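Local coordinates for protein orotidine 5'-phosphate decarboxylase (Sulfolobus solfataricus, PDB 4DBD) that probably catalyses the decarboxylation of orotidine 5'-monophosphate to uridine 5'-monophosphate, the last step of de novo UMP synthesis, working as a homodimer, at residues T160-G165 against A181-I186; S81-S86 against Y109-M114; I7-K12 against G28-L33. All coordinates share one frame; numbering follows the deposited sequence.

Contact 1 of 3, residues T160-G165 against A181-I186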
ATOM      1  N   THR A 160     -11.825 -12.392 -13.395  1.00 20.09           N
ATOM      2  CA  THR A 160     -12.522 -12.468 -12.110  1.00 26.42           C
ATOM      3  C   THR A 160     -12.716 -11.056 -11.560  1.00 23.56           C
ATOM      4  O   THR A 160     -11.760 -10.294 -11.417  1.00 22.51           O
ATOM      5  CB  THR A 160     -11.757 -13.323 -11.078  1.00 23.42           C
ATOM      6  OG1 THR A 160     -11.565 -14.638 -11.611  1.00 29.08           O
ATOM      7  CG2 THR A 160     -12.528 -13.422  -9.759  1.00 25.50           C
ATOM      8  N   ILE A 161     -13.958 -10.710 -11.246  1.00 24.58           N
ATOM      9  CA  ILE A 161     -14.259  -9.403 -10.679  1.00 20.11           C
ATOM     10  C   ILE A 161     -14.661  -9.586  -9.227  1.00 17.19           C
ATOM     11  O   ILE A 161     -15.546 -10.372  -8.916  1.00 19.63           O
ATOM     12  CB  ILE A 161     -15.356  -8.676 -11.499  1.00 23.82           C
ATOM     13  CG1 ILE A 161     -14.851  -8.437 -12.926  1.00 23.09           C
ATOM     14  CG2 ILE A 161     -15.786  -7.372 -10.822  1.00 17.93           C
ATOM     15  CD1 ILE A 161     -15.755  -7.557 -13.799  1.00 27.86           C
ATOM     16  N   VAL A 162     -13.973  -8.878  -8.336  1.00 17.67           N
ATOM     17  CA  VAL A 162     -14.252  -8.955  -6.902  1.00 16.72           C
ATOM     18  C   VAL A 162     -14.621  -7.561  -6.424  1.00 16.79           C
ATOM     19  O   VAL A 162     -14.047  -6.558  -6.886  1.00 17.46           O
ATOM     20  CB  VAL A 162     -13.056  -9.517  -6.102  1.00 24.68           C
ATOM     21  CG1 VAL A 162     -12.784 -10.962  -6.514  1.00 16.90           C
ATOM     22  CG2 VAL A 162     -11.819  -8.636  -6.288  1.00 16.94           C
ATOM     23  N   SER A 163     -15.612  -7.494  -5.540  1.00 16.97           N
ATOM     24  CA  SER A 163     -16.213  -6.210  -5.191  1.00 17.83           C
ATOM     25  C   SER A 163     -16.396  -6.037  -3.699  1.00 21.54           C
ATOM     26  O   SER A 163     -17.254  -6.673  -3.096  1.00 21.04           O
ATOM     27  CB  SER A 163     -17.578  -6.060  -5.871  1.00 18.83           C
ATOM     28  OG  SER A 163     -17.447  -5.995  -7.274  1.00 23.64           O
ATOM     29  N   PRO A 164     -15.596  -5.145  -3.106  1.00 21.27           N
ATOM     30  CA  PRO A 164     -15.719  -4.815  -1.686  1.00 26.64           C
ATOM     31  C   PRO A 164     -16.732  -3.699  -1.515  1.00 27.17           C
ATOM     32  O   PRO A 164     -17.379  -3.319  -2.488  1.00 31.34           O
ATOM     33  CB  PRO A 164     -14.308  -4.341  -1.317  1.00 28.01           C
ATOM     34  CG  PRO A 164     -13.747  -3.786  -2.591  1.00 33.49           C
ATOM     35  CD  PRO A 164     -14.452  -4.468  -3.746  1.00 24.21           C
ATOM     36  N   GLY A 165     -16.887  -3.201  -0.293  1.00 32.31           N
ATOM     37  CA  GLY A 165     -17.833  -2.134  -0.035  1.00 35.73           C
ATOM     38  C   GLY A 165     -19.259  -2.607   0.196  1.00 33.89           C
ATOM     39  O   GLY A 165     -20.180  -1.792   0.187  1.00 34.76           O
ATOM     40  N   ALA A 181     -20.272  -8.784 -10.866  1.00 22.73           N
ATOM     41  CA  ALA A 181     -19.117  -9.242 -10.093  1.00 20.59           C
ATOM     42  C   ALA A 181     -19.182 -10.753  -9.862  1.00 19.65           C
ATOM     43  O   ALA A 181     -20.257 -11.345  -9.829  1.00 22.91           O
ATOM     44  CB  ALA A 181     -19.031  -8.495  -8.767  1.00 20.27           C
ATOM     45  N   ASP A 182     -18.024 -11.379  -9.689  1.00 22.02           N
ATOM     46  CA  ASP A 182     -17.987 -12.794  -9.356  1.00 19.47           C
ATOM     47  C   ASP A 182     -18.165 -13.041  -7.857  1.00 20.52           C
ATOM     48  O   ASP A 182     -18.923 -13.913  -7.450  1.00 22.26           O
ATOM     49  CB  ASP A 182     -16.679 -13.415  -9.845  1.00 22.74           C
ATOM     50  CG  ASP A 182     -16.590 -13.431 -11.346  1.00 24.79           C
ATOM     51  OD1 ASP A 182     -17.327 -14.229 -11.962  1.00 31.95           O
ATOM     52  OD2 ASP A 182     -15.814 -12.636 -11.915  1.00 24.57           O
ATOM     53  N   TYR A 183     -17.466 -12.248  -7.053  1.00 18.67           N
ATOM     54  CA  TYR A 183     -17.462 -12.406  -5.614  1.00 21.04           C
ATOM     55  C   TYR A 183     -17.610 -11.061  -4.928  1.00 18.51           C
ATOM     56  O   TYR A 183     -17.183 -10.029  -5.462  1.00 17.84           O
ATOM     57  CB  TYR A 183     -16.155 -13.082  -5.177  1.00 18.00           C
ATOM     58  CG  TYR A 183     -15.956 -14.389  -5.882  1.00 19.46           C
ATOM     59  CD1 TYR A 183     -16.668 -15.523  -5.506  1.00 19.81           C
ATOM     60  CD2 TYR A 183     -15.058 -14.492  -6.936  1.00 24.49           C
ATOM     61  CE1 TYR A 183     -16.485 -16.729  -6.169  1.00 27.74           C
ATOM     62  CE2 TYR A 183     -14.871 -15.680  -7.606  1.00 25.26           C
ATOM     63  CZ  TYR A 183     -15.586 -16.795  -7.221  1.00 25.65           C
ATOM     64  OH  TYR A 183     -15.390 -17.977  -7.902  1.00 33.27           O
ATOM     65  N   GLU A 184     -18.235 -11.080  -3.757  1.00 20.46           N
ATOM     66  CA  GLU A 184     -18.329  -9.895  -2.914  1.00 17.61           C
ATOM     67  C   GLU A 184     -17.422  -9.989  -1.702  1.00 20.61           C
ATOM     68  O   GLU A 184     -17.405 -10.998  -0.983  1.00 20.30           O
ATOM     69  CB  GLU A 184     -19.787  -9.629  -2.496  1.00 24.27           C
ATOM     70  CG  GLU A 184     -20.553  -8.882  -3.569  1.00 22.29           C
ATOM     71  CD  GLU A 184     -22.041  -8.716  -3.263  1.00 24.14           C
ATOM     72  OE1 GLU A 184     -22.444  -8.632  -2.078  1.00 21.84           O
ATOM     73  OE2 GLU A 184     -22.808  -8.672  -4.236  1.00 18.71           O
ATOM     74  N   ILE A 185     -16.648  -8.929  -1.493  1.00 18.58           N
ATOM     75  CA  ILE A 185     -15.751  -8.844  -0.353  1.00 18.81           C
ATOM     76  C   ILE A 185     -16.465  -8.154   0.788  1.00 21.87           C
ATOM     77  O   ILE A 185     -16.921  -7.019   0.655  1.00 19.50           O
ATOM     78  CB  ILE A 185     -14.506  -8.050  -0.710  1.00 14.79           C
ATOM     79  CG1 ILE A 185     -13.712  -8.817  -1.770  1.00 17.70           C
ATOM     80  CG2 ILE A 185     -13.662  -7.794   0.542  1.00 21.29           C
ATOM     81  CD1 ILE A 185     -12.728  -7.983  -2.540  1.00 20.11           C
ATOM     82  N   ILE A 186     -16.548  -8.849   1.911  1.00 16.46           N
ATOM     83  CA  ILE A 186     -17.319  -8.398   3.055  1.00 17.39           C
ATOM     84  C   ILE A 186     -16.482  -8.523   4.318  1.00 20.99           C
ATOM     85  O   ILE A 186     -15.917  -9.586   4.609  1.00 17.05           O
ATOM     86  CB  ILE A 186     -18.625  -9.210   3.175  1.00 19.20           C
ATOM     87  CG1 ILE A 186     -19.364  -9.179   1.834  1.00 21.07           C
ATOM     88  CG2 ILE A 186     -19.502  -8.662   4.298  1.00 23.48           C
ATOM     89  CD1 ILE A 186     -20.592 -10.053   1.768  1.00 24.33           C
TER
HETATM   90  O   HOH W   1     -16.142  -4.944   1.882  1.00 35.20           O

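Contact 2 of 3, residues S81-S86 against Y109-M114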
ATOM      1  N   SER A  81      -3.009 -15.454  -3.904  1.00 18.29           N
ATOM      2  CA  SER A  81      -3.239 -14.289  -4.754  1.00 20.00           C
ATOM      3  C   SER A  81      -2.895 -13.008  -4.017  1.00 15.78           C
ATOM      4  O   SER A  81      -2.894 -12.980  -2.790  1.00 16.07           O
ATOM      5  CB  SER A  81      -4.717 -14.227  -5.165  1.00 20.46           C
ATOM      6  OG  SER A  81      -5.166 -15.470  -5.675  1.00 21.09           O
ATOM      7  N   PHE A  82      -2.660 -11.941  -4.781  1.00 12.75           N
ATOM      8  CA  PHE A  82      -2.245 -10.662  -4.229  1.00 14.24           C
ATOM      9  C   PHE A  82      -2.953  -9.518  -4.942  1.00 15.00           C
ATOM     10  O   PHE A  82      -3.119  -9.545  -6.155  1.00 16.46           O
ATOM     11  CB  PHE A  82      -0.732 -10.477  -4.385  1.00 13.02           C
ATOM     12  CG  PHE A  82       0.076 -11.412  -3.542  1.00 14.44           C
ATOM     13  CD1 PHE A  82       0.353 -11.105  -2.223  1.00 16.77           C
ATOM     14  CD2 PHE A  82       0.527 -12.610  -4.066  1.00 19.49           C
ATOM     15  CE1 PHE A  82       1.093 -11.977  -1.439  1.00 16.73           C
ATOM     16  CE2 PHE A  82       1.261 -13.493  -3.290  1.00 23.46           C
ATOM     17  CZ  PHE A  82       1.545 -13.179  -1.982  1.00 18.35           C
ATOM     18  N   ILE A  83      -3.370  -8.516  -4.175  1.00 13.83           N
ATOM     19  CA  ILE A  83      -3.997  -7.322  -4.736  1.00 14.09           C
ATOM     20  C   ILE A  83      -2.967  -6.192  -4.835  1.00 12.48           C
ATOM     21  O   ILE A  83      -2.236  -5.902  -3.878  1.00 15.16           O
ATOM     22  CB  ILE A  83      -5.225  -6.910  -3.902  1.00 16.81           C
ATOM     23  CG1 ILE A  83      -6.320  -7.981  -4.055  1.00 13.72           C
ATOM     24  CG2 ILE A  83      -5.715  -5.511  -4.300  1.00 15.02           C
ATOM     25  CD1 ILE A  83      -7.539  -7.755  -3.194  1.00 15.21           C
ATOM     26  N   ALA A  84      -2.870  -5.605  -6.024  1.00 14.07           N
ATOM     27  CA  ALA A  84      -2.047  -4.415  -6.249  1.00 12.52           C
ATOM     28  C   ALA A  84      -2.878  -3.337  -6.913  1.00 12.68           C
ATOM     29  O   ALA A  84      -3.894  -3.633  -7.543  1.00 12.99           O
ATOM     30  CB  ALA A  84      -0.846  -4.750  -7.128  1.00 13.83           C
ATOM     31  N   HIS A  85      -2.443  -2.085  -6.784  1.00 12.69           N
ATOM     32  CA  HIS A  85      -3.125  -0.970  -7.452  1.00 15.64           C
ATOM     33  C   HIS A  85      -2.738  -0.874  -8.914  1.00 14.95           C
ATOM     34  O   HIS A  85      -1.568  -0.989  -9.247  1.00 16.92           O
ATOM     35  CB  HIS A  85      -2.788   0.353  -6.767  1.00 13.30           C
ATOM     36  CG  HIS A  85      -3.730   0.718  -5.667  1.00 14.82           C
ATOM     37  ND1 HIS A  85      -5.019   1.145  -5.902  1.00 13.91           N
ATOM     38  CD2 HIS A  85      -3.570   0.712  -4.321  1.00 14.35           C
ATOM     39  CE1 HIS A  85      -5.617   1.386  -4.748  1.00 16.10           C
ATOM     40  NE2 HIS A  85      -4.760   1.130  -3.775  1.00 13.95           N
ATOM     41  N   SER A  86      -3.724  -0.653  -9.784  1.00 15.72           N
ATOM     42  CA  SER A  86      -3.437  -0.388 -11.192  1.00 18.44           C
ATOM     43  C   SER A  86      -2.736   0.945 -11.406  1.00 18.52           C
ATOM     44  O   SER A  86      -1.899   1.070 -12.303  1.00 13.98           O
ATOM     45  CB  SER A  86      -4.738  -0.352 -12.012  1.00 15.43           C
ATOM     46  OG  SER A  86      -5.407  -1.595 -11.984  1.00 21.08           O
ATOM     47  N   TYR A 109      -4.486  -9.633  -8.657  1.00 15.99           N
ATOM     48  CA  TYR A 109      -5.727  -8.868  -8.814  1.00 14.51           C
ATOM     49  C   TYR A 109      -5.362  -7.391  -8.785  1.00 14.44           C
ATOM     50  O   TYR A 109      -4.627  -6.957  -7.892  1.00 16.46           O
ATOM     51  CB  TYR A 109      -6.676  -9.158  -7.649  1.00 14.17           C
ATOM     52  CG  TYR A 109      -7.341 -10.508  -7.720  1.00 18.35           C
ATOM     53  CD1 TYR A 109      -8.648 -10.630  -8.170  1.00 26.60           C
ATOM     54  CD2 TYR A 109      -6.669 -11.661  -7.331  1.00 22.88           C
ATOM     55  CE1 TYR A 109      -9.268 -11.862  -8.238  1.00 25.62           C
ATOM     56  CE2 TYR A 109      -7.288 -12.905  -7.391  1.00 23.91           C
ATOM     57  CZ  TYR A 109      -8.585 -12.991  -7.850  1.00 25.71           C
ATOM     58  OH  TYR A 109      -9.214 -14.207  -7.925  1.00 31.83           O
ATOM     59  N   LEU A 110      -5.879  -6.609  -9.736  1.00 15.41           N
ATOM     60  CA  LEU A 110      -5.554  -5.185  -9.778  1.00 12.69           C
ATOM     61  C   LEU A 110      -6.749  -4.325  -9.372  1.00 16.85           C
ATOM     62  O   LEU A 110      -7.883  -4.589  -9.764  1.00 14.15           O
ATOM     63  CB  LEU A 110      -5.071  -4.769 -11.162  1.00 10.81           C
ATOM     64  CG  LEU A 110      -3.764  -5.364 -11.684  1.00 10.87           C
ATOM     65  CD1 LEU A 110      -3.489  -4.836 -13.082  1.00 11.59           C
ATOM     66  CD2 LEU A 110      -2.596  -5.032 -10.735  1.00 15.19           C
ATOM     67  N   VAL A 111      -6.485  -3.297  -8.575  1.00 12.08           N
ATOM     68  CA  VAL A 111      -7.536  -2.388  -8.135  1.00 15.03           C
ATOM     69  C   VAL A 111      -7.939  -1.441  -9.265  1.00 15.66           C
ATOM     70  O   VAL A 111      -7.111  -0.670  -9.770  1.00 17.92           O
ATOM     71  CB  VAL A 111      -7.084  -1.577  -6.913  1.00 13.45           C
ATOM     72  CG1 VAL A 111      -8.147  -0.530  -6.565  1.00 16.75           C
ATOM     73  CG2 VAL A 111      -6.835  -2.511  -5.745  1.00 14.37           C
ATOM     74  N   ALA A 112      -9.206  -1.499  -9.674  1.00 13.85           N
ATOM     75  CA  ALA A 112      -9.668  -0.662 -10.793  1.00 15.62           C
ATOM     76  C   ALA A 112     -10.489   0.525 -10.316  1.00 14.00           C
ATOM     77  O   ALA A 112     -10.277   1.657 -10.767  1.00 17.02           O
ATOM     78  CB  ALA A 112     -10.456  -1.485 -11.821  1.00 15.13           C
ATOM     79  N   VAL A 113     -11.458   0.259  -9.446  1.00 14.31           N
ATOM     80  CA  VAL A 113     -12.306   1.301  -8.889  1.00 13.94           C
ATOM     81  C   VAL A 113     -12.486   1.069  -7.392  1.00 18.32           C
ATOM     82  O   VAL A 113     -12.782  -0.046  -6.961  1.00 18.18           O
ATOM     83  CB  VAL A 113     -13.701   1.308  -9.544  1.00 16.80           C
ATOM     84  CG1 VAL A 113     -14.508   2.517  -9.057  1.00 16.07           C
ATOM     85  CG2 VAL A 113     -13.574   1.304 -11.054  1.00 15.73           C
ATOM     86  N   MET A 114     -12.303   2.109  -6.593  1.00 16.73           N
ATOM     87  CA  MET A 114     -12.604   1.984  -5.164  1.00 20.32           C
ATOM     88  C   MET A 114     -13.970   2.549  -4.798  1.00 21.99           C
ATOM     89  O   MET A 114     -14.602   3.251  -5.597  1.00 20.65           O
ATOM     90  CB  MET A 114     -11.497   2.582  -4.307  1.00 15.70           C
ATOM     91  CG  MET A 114     -10.155   1.958  -4.607  1.00 22.49           C
ATOM     92  SD  MET A 114      -8.945   2.283  -3.322  1.00 24.04           S
ATOM     93  CE  MET A 114      -9.768   1.532  -1.908  1.00 22.36           C
TER
HETATM   94  O   HOH W   2      -5.469   1.426  -8.664  1.00 14.17           O

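Contact 3 of 3, residues I7-K12 against G28-L33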
ATOM      1  N   ILE A   7     -16.070 -13.285  -0.154  1.00 20.55           N
ATOM      2  CA  ILE A   7     -14.680 -13.294   0.284  1.00 21.27           C
ATOM      3  C   ILE A   7     -14.622 -12.526   1.599  1.00 18.46           C
ATOM      4  O   ILE A   7     -14.971 -11.340   1.640  1.00 19.01           O
ATOM      5  CB  ILE A   7     -13.736 -12.624  -0.753  1.00 17.47           C
ATOM      6  CG1 ILE A   7     -13.646 -13.468  -2.027  1.00 18.99           C
ATOM      7  CG2 ILE A   7     -12.346 -12.424  -0.148  1.00 19.17           C
ATOM      8  CD1 ILE A   7     -13.039 -12.743  -3.204  1.00 21.86           C
ATOM      9  N   LEU A   8     -14.217 -13.193   2.675  1.00 15.72           N
ATOM     10  CA  LEU A   8     -14.128 -12.535   3.971  1.00 16.65           C
ATOM     11  C   LEU A   8     -12.954 -11.572   4.009  1.00 21.96           C
ATOM     12  O   LEU A   8     -11.812 -11.968   3.770  1.00 21.57           O
ATOM     13  CB  LEU A   8     -13.977 -13.551   5.114  1.00 18.92           C
ATOM     14  CG  LEU A   8     -13.728 -12.962   6.504  1.00 16.68           C
ATOM     15  CD1 LEU A   8     -14.911 -12.076   6.937  1.00 17.32           C
ATOM     16  CD2 LEU A   8     -13.466 -14.051   7.551  1.00 18.38           C
ATOM     17  N   ALA A   9     -13.224 -10.310   4.328  1.00 16.17           N
ATOM     18  CA  ALA A   9     -12.134  -9.363   4.522  1.00 20.52           C
ATOM     19  C   ALA A   9     -11.745  -9.429   5.978  1.00 17.16           C
ATOM     20  O   ALA A   9     -12.372  -8.788   6.831  1.00 17.04           O
ATOM     21  CB  ALA A   9     -12.547  -7.946   4.128  1.00 19.99           C
ATOM     22  N   MET A  10     -10.739 -10.241   6.280  1.00 17.83           N
ATOM     23  CA  MET A  10     -10.342 -10.404   7.667  1.00 19.80           C
ATOM     24  C   MET A  10      -9.373  -9.312   8.075  1.00 25.35           C
ATOM     25  O   MET A  10      -8.156  -9.489   8.019  1.00 26.30           O
ATOM     26  CB  MET A  10      -9.758 -11.794   7.925  1.00 26.09           C
ATOM     27  CG  MET A  10      -9.570 -12.077   9.398  1.00 28.94           C
ATOM     28  SD  MET A  10      -9.569 -13.840   9.774  1.00 30.37           S
ATOM     29  CE  MET A  10      -8.113 -14.361   8.861  1.00 20.51           C
ATOM     30  N   ASP A  11      -9.933  -8.181   8.483  1.00 21.14           N
ATOM     31  CA  ASP A  11      -9.151  -7.033   8.922  1.00 19.52           C
ATOM     32  C   ASP A  11      -9.164  -6.933  10.449  1.00 29.68           C
ATOM     33  O   ASP A  11      -8.541  -6.045  11.035  1.00 33.75           O
ATOM     34  CB  ASP A  11      -9.718  -5.757   8.291  1.00 21.66           C
ATOM     35  CG  ASP A  11      -9.582  -5.748   6.785  1.00 19.73           C
ATOM     36  OD1 ASP A  11      -8.477  -6.072   6.283  1.00 20.80           O
ATOM     37  OD2 ASP A  11     -10.580  -5.422   6.102  1.00 23.02           O
ATOM     38  N   LYS A  12      -9.900  -7.846  11.081  1.00 25.59           N
ATOM     39  CA  LYS A  12      -9.798  -8.092  12.514  1.00 22.47           C
ATOM     40  C   LYS A  12      -9.690  -9.594  12.708  1.00 24.85           C
ATOM     41  O   LYS A  12     -10.262 -10.361  11.928  1.00 27.16           O
ATOM     42  CB  LYS A  12     -11.038  -7.584  13.248  1.00 27.37           C
ATOM     43  CG  LYS A  12     -11.020  -6.112  13.605  1.00 25.68           C
ATOM     44  CD  LYS A  12     -12.248  -5.801  14.446  1.00 28.88           C
ATOM     45  CE  LYS A  12     -12.254  -4.379  14.970  1.00 36.84           C
ATOM     46  NZ  LYS A  12     -13.519  -4.137  15.726  1.00 35.37           N
ATOM     47  N   GLY A  28     -13.305 -17.307  -0.541  1.00 23.93           N
ATOM     48  CA  GLY A  28     -11.956 -16.939  -0.167  1.00 21.81           C
ATOM     49  C   GLY A  28     -11.915 -16.089   1.084  1.00 19.22           C
ATOM     50  O   GLY A  28     -12.951 -15.696   1.647  1.00 23.50           O
ATOM     51  N   ILE A  29     -10.698 -15.794   1.515  1.00 18.02           N
ATOM     52  CA  ILE A  29     -10.451 -14.942   2.657  1.00 16.25           C
ATOM     53  C   ILE A  29      -9.400 -13.937   2.216  1.00 18.56           C
ATOM     54  O   ILE A  29      -8.381 -14.316   1.624  1.00 19.04           O
ATOM     55  CB  ILE A  29      -9.892 -15.749   3.830  1.00 20.60           C
ATOM     56  CG1 ILE A  29     -10.959 -16.708   4.354  1.00 26.27           C
ATOM     57  CG2 ILE A  29      -9.385 -14.819   4.917  1.00 16.55           C
ATOM     58  CD1 ILE A  29     -10.423 -17.768   5.290  1.00 29.10           C
ATOM     59  N   LYS A  30      -9.658 -12.663   2.479  1.00 17.67           N
ATOM     60  CA  LYS A  30      -8.749 -11.590   2.085  1.00 16.34           C
ATOM     61  C   LYS A  30      -8.071 -11.034   3.337  1.00 17.25           C
ATOM     62  O   LYS A  30      -8.718 -10.465   4.218  1.00 21.03           O
ATOM     63  CB  LYS A  30      -9.494 -10.481   1.327  1.00 15.83           C
ATOM     64  CG  LYS A  30      -8.579  -9.385   0.764  1.00 17.04           C
ATOM     65  CD  LYS A  30      -9.362  -8.321  -0.008  1.00 15.97           C
ATOM     66  CE  LYS A  30     -10.090  -7.349   0.910  1.00 19.44           C
ATOM     67  NZ  LYS A  30      -9.175  -6.414   1.611  1.00 19.87           N
ATOM     68  N   VAL A  31      -6.755 -11.219   3.403  1.00 15.56           N
ATOM     69  CA  VAL A  31      -5.956 -10.845   4.559  1.00 15.58           C
ATOM     70  C   VAL A  31      -5.325  -9.474   4.348  1.00 20.14           C
ATOM     71  O   VAL A  31      -4.639  -9.264   3.355  1.00 18.65           O
ATOM     72  CB  VAL A  31      -4.817 -11.868   4.765  1.00 23.35           C
ATOM     73  CG1 VAL A  31      -3.969 -11.482   5.952  1.00 29.00           C
ATOM     74  CG2 VAL A  31      -5.384 -13.277   4.932  1.00 30.51           C
ATOM     75  N   GLY A  32      -5.535  -8.553   5.289  1.00 23.16           N
ATOM     76  CA  GLY A  32      -5.033  -7.197   5.156  1.00 25.20           C
ATOM     77  C   GLY A  32      -3.907  -6.832   6.102  1.00 24.13           C
ATOM     78  O   GLY A  32      -3.501  -7.634   6.950  1.00 22.32           O
ATOM     79  N   LEU A  33      -3.394  -5.614   5.959  1.00 20.65           N
ATOM     80  CA  LEU A  33      -2.371  -5.114   6.875  1.00 19.59           C
ATOM     81  C   LEU A  33      -2.868  -4.979   8.319  1.00 17.85           C
ATOM     82  O   LEU A  33      -2.109  -5.225   9.266  1.00 21.12           O
ATOM     83  CB  LEU A  33      -1.810  -3.777   6.387  1.00 18.60           C
ATOM     84  CG  LEU A  33      -0.525  -3.878   5.568  1.00 22.80           C
ATOM     85  CD1 LEU A  33      -0.279  -2.590   4.793  1.00 24.61           C
ATOM     86  CD2 LEU A  33       0.657  -4.218   6.480  1.00 28.26           C
TER
HETATM   87  O   HOH W   3      -8.747  -7.700   4.060  1.00 19.31           O
HETATM   88  O   HOH W   4     -10.718  -4.751   3.486  1.00 20.36           O

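Contact 1 of 3, residues T160-G165 against A181-I186
D182 reaches across to I161 and takes its amide on the anti lone pair of OD2, with I161 N 2.8 Å from OD2 and the hydrogen almost in line (169°). Its CG is anti to its own carbonyl carbon (chi1 -67°), which brings OD2 to the backbone at the start of strand 160-163. The carbonyl of the same isoleucine is gripped twice: D182 N lies 2.8 Å from I161 O and tilted out of the carbonyl plane, whereas Y183 N, at 3.3 Å from I161 O, sits in that plane. Farther along, S163 N donates to Y183 O, and I185 N meets S163 O at 2.8 Å from well above the carbonyl plane. This is parallel pairing of 160-163 with 183-186, the last beta-alpha-beta unit of a TIM barrel, connected by helix 175-179. On the face of V162 and Y183, I185 CD1 packs on V162 CB at 3.9 Å, while P164 CB runs alongside I185 CB at 3.8 Å. T160 CG2 meets the edge of the Y183 ring, in its plane. A water bridges G165 N and I185 O; P164 and G165, the latter near a bound sulfate, belong to the predicted substrate site. In the second shell, R153 forms a salt bridge with D182 OD2, Y27 stacks on Y183, and V141 O bonds S163 OG; the carboxylate of E184 takes the amides of G174 and V177.

Contact 2 of 3, residues S81-S86 against Y109-M114
I83, A84 and H85 pair in parallel with Y109, L110 and V111, joining strand 81-85 to the next stave of the TIM barrel, strand 107-113, in a wholly buried contact. Y109 N donates to F82 O, A84 N to Y109 O and V111 N to A84 O. On the face shared by I83, H85, Y109 and V111, the two branches of V111 do different work. CG1, anti to the backbone N (chi1 174°), lies 3.6 Å from H85 ND1, while CG2 touches I83 CG2 at 3.5 Å and sits over one face of the imidazole, 4.3 Å from its centroid and displaced toward the rim. I83 also packs on D59, a predicted active-site residue. M114 SD comes to the edge of the H85 ring, 3.7 Å from H85 CE1. A water joins H85 ND1 to V111 O, and NE2 bonds A63 O of the second subunit, tying this strand end to the dimer interface; partners on both nitrogens probably restrain the ring's rotation. V111 O also takes S86 OG at 2.9 Å, steeply above its carbonyl plane, and a weak bond from S86 N. At the other end, S81 CB meets the edge of the Y109 ring, 3.6 Å from CE2, and the two hydroxyls share E55, S81 OG on one carboxylate oxygen and Y109 OH on the other. Outside the barrel wall, L94 of helix 90-103 packs on A84 and L110, and I131 of helix 124-134 on L110 and S86; within the wall, strand 55-62 flanks 81-85 on the side away from 107-113.

Contact 3 of 3, residues I7-K12 against G28-L33
L8 and M10 interleave with G28 and K30 in a parallel pair, strands 7-10 and 28-32 running 23° apart, with L8 N bonded to G28 O, K30 N to L8 O and M10 N to K30 O. The middle bond is short and straight, K30 N lying 2.6 Å from L8 O. These are the first two strands of the TIM barrel, joined through helix 16-22; D11, just past the end of the first strand, and K30, midway along the second, are both predicted to bind substrate. On the barrel-interior face, I7 CG2 packs at about a right angle to the lysine chain, 3.8 Å from K30 CB. That chain leaves with CG anti to its backbone N, then bends twice (chi3 77°, chi4 72°), bringing CE 4.1 Å from A9 CB and NZ round to D59, with which it forms a salt bridge. On the opposite face the contacts between the two strands are apolar: M10 CE touches I29 CG2 obliquely at 4.2 Å, and L8 CB lies near I29 CG1. After the last pairing bond the two strands draw apart. M10 centres an inverse gamma turn, closed by a weak bond from D11 N to A9 O, and its own carbonyl O is buried with no partner in the model. G32, meanwhile, takes the N-cap position of helix 33-39. I68 of the second subunit packs on D11. The D11 carboxylate and K30 NZ do not touch directly; two waters mediate. One donates to D11 OD2 and accepts from K30 NZ. The other accepts from K30 NZ and donates to K30 O and, at 2.8 Å, to D11 OD1.

How the contacts relate
All three contacts are buried core pairings of consecutive parallel strands in one closed barrel, each spanning a beta-alpha-beta unit, yet their chemistry follows position. Contacts 1 and 3 adjoin, since strands 183-186 and 6-10 are neighbours and complete the closure of the barrel. Contact 2 lies across from contact 3, and the interior brings them together at K30, whose aliphatic chain packs against both I83 of contact 2 and I185 of contact 1. Contact 1 adds a side-chain carboxylate to the backbone pairing at its N-terminal end; contact 2 is richer in apolar and ring packing; contact 3 holds a water-bridged acid and lysine of the predicted substrate site, to which contact 1 also contributes residues. Contacts 2 and 3 also reach the second subunit, whereas contact 1 does not.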